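Local coordinates for cell wall mannoprotein 1 (Neosartorya fumigata, PDB 5J5L) that binds lipids, with arachidonic acid held in its pocket, and is probably a constitutive cell wall protein and antigen targeted by the host humoral immune response, at residues A53-T58 with G119-I124. Sequence-based numbering, arbitrary orientation.
Sequences ADAKAT and GALQDI
A55 and A120 meet methyl to methyl, 3.8 Å from CB to CB, where the C-terminal ends of helices 31-56 and 100-124 pack side by side in this all-helical lipid-binding bundle. Their CA atoms lie 5.8 Å apart, a close approach that small side chains on both helices permit. The A55 methyl also touches CD2 of L121, whose side chain packs on I6, V69 and L73 of helices 3-26 and 63-89; the L121 side chain lies about 12 Å from the bound arachidonic acid. The CG of K56 lies alongside A120, 4.3 Å from its CB. Beyond the helix, T58 turns back: its OG1 hydrogen-bonds D54 O at 2.7 Å, the donor tilted 29° from the carbonyl plane. With OG1 so engaged, CG2 lies anti to the backbone N (OG1 at chi1 -65°) and meets CD1 of I124 at 3.8 Å, the two side chains crossing at about a right angle. Both residues also touch I6, while the backbone of I124 is hydrogen-bonded to that of L61. No direct hydrogen bond joins the two segments; one water sits between their carbonyls, 2.8 Å from A120 O and, weakly held, 3.2 Å from A55 O, and need not serve both at once.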
loop_
_atom_site.group_PDB
_atom_site.type_symbol
_atom_site.label_atom_id
_atom_site.label_comp_id
_atom_site.label_asym_id
_atom_site.label_seq_id
_atom_site.Cartn_x
_atom_site.Cartn_y
_atom_site.Cartn_z
ATOM N N ALA A 53 10.747 -5.688 -6.318
ATOM C CA ALA A 53 11.844 -6.096 -7.185
ATOM C C ALA A 53 13.189 -5.599 -6.653
ATOM O O ALA A 53 14.189 -6.318 -6.663
ATOM C CB ALA A 53 11.623 -5.601 -8.610
ATOM N N ASP A 54 13.209 -4.356 -6.187
ATOM C CA ASP A 54 14.418 -3.776 -5.633
ATOM C C ASP A 54 14.842 -4.488 -4.347
ATOM O O ASP A 54 16.041 -4.696 -4.114
ATOM C CB ASP A 54 14.230 -2.265 -5.397
ATOM C CG ASP A 54 14.230 -1.464 -6.704
ATOM O OD1 ASP A 54 14.789 -1.959 -7.706
ATOM O OD2 ASP A 54 13.681 -0.342 -6.744
ATOM N N ALA A 55 13.872 -4.856 -3.519
ATOM C CA ALA A 55 14.153 -5.592 -2.283
ATOM C C ALA A 55 14.711 -6.976 -2.600
ATOM O O ALA A 55 15.672 -7.421 -1.954
ATOM C CB ALA A 55 12.894 -5.724 -1.437
ATOM N N LYS A 56 14.118 -7.643 -3.594
ATOM C CA LYS A 56 14.617 -8.961 -4.030
ATOM C C LYS A 56 16.046 -8.897 -4.553
ATOM O O LYS A 56 16.779 -9.890 -4.484
ATOM C CB LYS A 56 13.713 -9.572 -5.096
ATOM C CG LYS A 56 12.380 -10.050 -4.554
ATOM C CD LYS A 56 11.622 -10.819 -5.620
ATOM C CE LYS A 56 10.220 -11.170 -5.164
ATOM N NZ LYS A 56 9.443 -11.772 -6.281
ATOM N N ALA A 57 16.447 -7.736 -5.063
ATOM C CA ALA A 57 17.799 -7.547 -5.588
ATOM C C ALA A 57 18.829 -7.115 -4.531
ATOM O O ALA A 57 20.000 -6.916 -4.865
ATOM C CB ALA A 57 17.762 -6.539 -6.728
ATOM N N THR A 58 18.416 -7.025 -3.269
ATOM C CA THR A 58 19.211 -6.395 -2.211
ATOM C C THR A 58 19.765 -7.426 -1.210
ATOM O O THR A 58 19.099 -8.419 -0.903
ATOM C CB THR A 58 18.357 -5.329 -1.498
ATOM O OG1 THR A 58 18.054 -4.290 -2.428
ATOM C CG2 THR A 58 19.092 -4.722 -0.313
ATOM N N GLY A 119 6.981 -9.430 2.519
ATOM C CA GLY A 119 7.753 -10.670 2.518
ATOM C C GLY A 119 9.198 -10.486 2.070
ATOM O O GLY A 119 10.128 -11.058 2.667
ATOM N N ALA A 120 9.379 -9.700 1.012
ATOM C CA ALA A 120 10.708 -9.426 0.468
ATOM C C ALA A 120 11.562 -8.590 1.435
ATOM O O ALA A 120 12.772 -8.815 1.559
ATOM C CB ALA A 120 10.599 -8.741 -0.889
ATOM N N LEU A 121 10.930 -7.659 2.144
ATOM C CA LEU A 121 11.640 -6.822 3.118
ATOM C C LEU A 121 11.974 -7.626 4.371
ATOM O O LEU A 121 13.058 -7.484 4.942
ATOM C CB LEU A 121 10.814 -5.593 3.498
ATOM C CG LEU A 121 10.560 -4.586 2.377
ATOM C CD1 LEU A 121 9.628 -3.507 2.884
ATOM C CD2 LEU A 121 11.848 -4.012 1.827
ATOM N N GLN A 122 11.064 -8.497 4.782
ATOM C CA GLN A 122 11.353 -9.402 5.900
ATOM C C GLN A 122 12.585 -10.233 5.596
ATOM O O GLN A 122 13.362 -10.527 6.499
ATOM C CB GLN A 122 10.175 -10.331 6.193
ATOM C CG GLN A 122 8.995 -9.633 6.852
ATOM C CD GLN A 122 7.804 -10.550 7.047
ATOM O OE1 GLN A 122 7.938 -11.674 7.544
ATOM N NE2 GLN A 122 6.610 -10.063 6.656
ATOM N N ASP A 123 12.769 -10.604 4.326
ATOM C CA ASP A 123 13.840 -11.543 3.962
ATOM C C ASP A 123 15.223 -10.932 4.184
ATOM O O ASP A 123 16.177 -11.650 4.510
ATOM C CB ASP A 123 13.682 -12.026 2.503
ATOM C CG ASP A 123 12.673 -13.197 2.359
ATOM O OD1 ASP A 123 12.392 -13.903 3.357
ATOM O OD2 ASP A 123 12.172 -13.412 1.231
ATOM N N ILE A 124 15.317 -9.611 4.044
ATOM C CA ILE A 124 16.591 -8.897 4.150
ATOM C C ILE A 124 16.788 -8.110 5.449
ATOM O O ILE A 124 17.885 -7.621 5.724
ATOM C CB ILE A 124 16.834 -7.996 2.920
ATOM C CG1 ILE A 124 15.765 -6.904 2.804
ATOM C CG2 ILE A 124 16.896 -8.857 1.662
ATOM C CD1 ILE A 124 16.037 -5.939 1.673
HETATM O O HOH W 1 14.074 -9.842 -0.639
#